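Local atomic coordinates of LPS-assembly lipoprotein (Caulobacter crescentus, PDB entry 4KWY), a protein that is a putative LptE-family lipoprotein that probably takes part in assembling lipopolysaccharide at the outer membrane. Residues 44-49 / 124-129. Sequence-based numbering, arbitrary orientation.
Sequences YKLYLS and RKIQLD
I126 of helix 104-135 meets two leucines of strand 44-50, L46 and L48, with a different branch for each. Its CG2 methyl lies 4.1 Å from CD2 of L46, and its CD1 methyl, at the end of the longer branch, comes to 4.4 Å from CD2 of L48. The first is an ordinary van der Waals distance and the second a looser one. A beta-branched isoleucine suits this place because its two arms fork close to the backbone. CG1 stands anti to the carbonyl carbon (chi1 -66°) and the chain runs on extended, which carries CD1 toward L48 while CG2 is left for L46. Leucine forks one carbon further out, so both leucines can extend a methyl into the gap between strand and helix. CB of L46 points at the helix, and CG opposite the backbone N (chi1 177°) continues that way; L48 sets out less directly, but its end comes nearer. Only 84 Å² is buried in all, since the nearest CA atoms, those of L46 and I126, are 10.3 Å apart and the meeting is made by methyl groups.

This is alpha/beta packing in a fold of the LptE family: the long helix packs against a mixed sheet in which strand 44-50 runs parallel to 13-17 and antiparallel to 67-80. L30 of helix 21-34 touches all three residues, so the contact sits where two helices and the sheet share one hydrophobic core; the indole side chain of W76, on strand 67-80, touches both L46 and I126. Alternation along the strand turns K45 and Y47 away from this core, and K45 forms a salt bridge with E14. Nearly one turn further along the helix, OD1 of D129 is hydrogen-bonded to NE2 of H88.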
loop_
_atom_site.group_PDB
_atom_site.type_symbol
_atom_site.label_atom_id
_atom_site.label_comp_id
_atom_site.label_asym_id
_atom_site.label_seq_id
_atom_site.Cartn_x
_atom_site.Cartn_y
_atom_site.Cartn_z
ATOM N N TYR A 44 7.222 15.421 0.402
ATOM C CA TYR A 44 7.610 14.211 1.111
ATOM C C TYR A 44 7.854 13.069 0.171
ATOM O O TYR A 44 7.192 12.960 -0.870
ATOM C CB TYR A 44 6.521 13.764 2.116
ATOM C CG TYR A 44 6.178 14.789 3.165
ATOM C CD1 TYR A 44 7.004 14.989 4.271
ATOM C CD2 TYR A 44 5.029 15.566 3.057
ATOM C CE1 TYR A 44 6.703 15.950 5.236
ATOM C CE2 TYR A 44 4.712 16.525 4.017
ATOM C CZ TYR A 44 5.553 16.713 5.105
ATOM O OH TYR A 44 5.259 17.680 6.034
ATOM N N LYS A 45 8.765 12.162 0.582
ATOM C CA LYS A 45 9.045 10.919 -0.132
ATOM C C LYS A 45 8.599 9.779 0.752
ATOM O O LYS A 45 9.067 9.652 1.880
ATOM C CB LYS A 45 10.515 10.791 -0.545
ATOM C CG LYS A 45 10.955 11.819 -1.586
ATOM C CD LYS A 45 10.658 11.379 -3.019
ATOM C CE LYS A 45 11.120 12.410 -4.022
ATOM N NZ LYS A 45 11.812 11.787 -5.184
ATOM N N LEU A 46 7.616 9.012 0.294
ATOM C CA LEU A 46 7.143 7.875 1.060
ATOM C C LEU A 46 7.771 6.612 0.488
ATOM O O LEU A 46 7.430 6.210 -0.624
ATOM C CB LEU A 46 5.594 7.793 1.085
ATOM C CG LEU A 46 4.998 6.576 1.803
ATOM C CD1 LEU A 46 5.354 6.569 3.265
ATOM C CD2 LEU A 46 3.497 6.523 1.627
ATOM N N TYR A 47 8.664 5.976 1.273
ATOM C CA TYR A 47 9.362 4.742 0.894
ATOM C C TYR A 47 8.644 3.528 1.397
ATOM O O TYR A 47 8.486 3.379 2.606
ATOM C CB TYR A 47 10.779 4.743 1.443
ATOM C CG TYR A 47 11.720 5.437 0.523
ATOM C CD1 TYR A 47 11.954 6.803 0.639
ATOM C CD2 TYR A 47 12.427 4.728 -0.445
ATOM C CE1 TYR A 47 12.899 7.440 -0.160
ATOM C CE2 TYR A 47 13.342 5.360 -1.274
ATOM C CZ TYR A 47 13.571 6.719 -1.134
ATOM O OH TYR A 47 14.461 7.335 -1.980
ATOM N N LEU A 48 8.257 2.638 0.482
ATOM C CA LEU A 48 7.539 1.432 0.852
ATOM C C LEU A 48 8.439 0.220 0.810
ATOM O O LEU A 48 9.124 0.029 -0.185
ATOM C CB LEU A 48 6.363 1.207 -0.102
ATOM C CG LEU A 48 5.359 2.314 -0.283
ATOM C CD1 LEU A 48 4.405 1.922 -1.375
ATOM C CD2 LEU A 48 4.590 2.578 1.004
ATOM N N SER A 49 8.434 -0.603 1.881
ATOM C CA SER A 49 9.197 -1.862 1.911
ATOM C C SER A 49 8.227 -3.011 2.103
ATOM O O SER A 49 7.854 -3.364 3.226
ATOM C CB SER A 49 10.279 -1.862 2.982
ATOM O OG SER A 49 11.174 -0.809 2.705
ATOM N N ARG A 124 -5.244 2.352 2.211
ATOM C CA ARG A 124 -6.258 2.993 3.032
ATOM C C ARG A 124 -5.750 3.205 4.472
ATOM O O ARG A 124 -5.917 4.292 5.002
ATOM C CB ARG A 124 -7.536 2.134 3.014
ATOM C CG ARG A 124 -8.734 2.750 3.701
ATOM C CD ARG A 124 -9.869 1.754 3.753
ATOM N NE ARG A 124 -11.034 2.255 4.492
ATOM C CZ ARG A 124 -12.274 2.262 4.008
ATOM N NH1 ARG A 124 -12.519 1.820 2.780
ATOM N NH2 ARG A 124 -13.282 2.690 4.757
ATOM N N LYS A 125 -5.116 2.186 5.080
ATOM C CA LYS A 125 -4.547 2.238 6.442
ATOM C C LYS A 125 -3.389 3.259 6.555
ATOM O O LYS A 125 -3.331 3.994 7.530
ATOM C CB LYS A 125 -4.056 0.844 6.862
ATOM C CG LYS A 125 -5.155 -0.066 7.352
ATOM C CD LYS A 125 -4.639 -1.454 7.562
ATOM C CE LYS A 125 -4.725 -1.873 9.004
ATOM N NZ LYS A 125 -4.388 -3.315 9.176
ATOM N N ILE A 126 -2.478 3.287 5.570
ATOM C CA ILE A 126 -1.350 4.214 5.510
ATOM C C ILE A 126 -1.861 5.688 5.299
ATOM O O ILE A 126 -1.383 6.603 5.980
ATOM C CB ILE A 126 -0.356 3.772 4.394
ATOM C CG1 ILE A 126 0.295 2.423 4.736
ATOM C CG2 ILE A 126 0.722 4.868 4.131
ATOM C CD1 ILE A 126 1.104 1.813 3.569
ATOM N N GLN A 127 -2.841 5.887 4.361
ATOM C CA GLN A 127 -3.432 7.182 3.991
ATOM C C GLN A 127 -4.080 7.815 5.178
ATOM O O GLN A 127 -3.962 9.014 5.331
ATOM C CB GLN A 127 -4.457 7.024 2.851
ATOM C CG GLN A 127 -4.983 8.338 2.259
ATOM C CD GLN A 127 -6.456 8.536 2.524
ATOM O OE1 GLN A 127 -7.317 7.883 1.925
ATOM N NE2 GLN A 127 -6.779 9.450 3.423
ATOM N N LEU A 128 -4.765 7.020 6.006
ATOM C CA LEU A 128 -5.431 7.444 7.233
ATOM C C LEU A 128 -4.376 7.835 8.267
ATOM O O LEU A 128 -4.522 8.858 8.920
ATOM C CB LEU A 128 -6.350 6.305 7.747
ATOM C CG LEU A 128 -6.799 6.369 9.225
ATOM C CD1 LEU A 128 -7.919 7.383 9.427
ATOM C CD2 LEU A 128 -7.190 5.005 9.763
ATOM N N ASP A 129 -3.304 7.045 8.381
ATOM C CA ASP A 129 -2.177 7.290 9.290
ATOM C C ASP A 129 -1.420 8.609 8.915
ATOM O O ASP A 129 -1.113 9.416 9.798
ATOM C CB ASP A 129 -1.244 6.084 9.256
ATOM C CG ASP A 129 -0.153 6.076 10.287
ATOM O OD1 ASP A 129 0.756 6.927 10.189
ATOM O OD2 ASP A 129 -0.155 5.162 11.137
#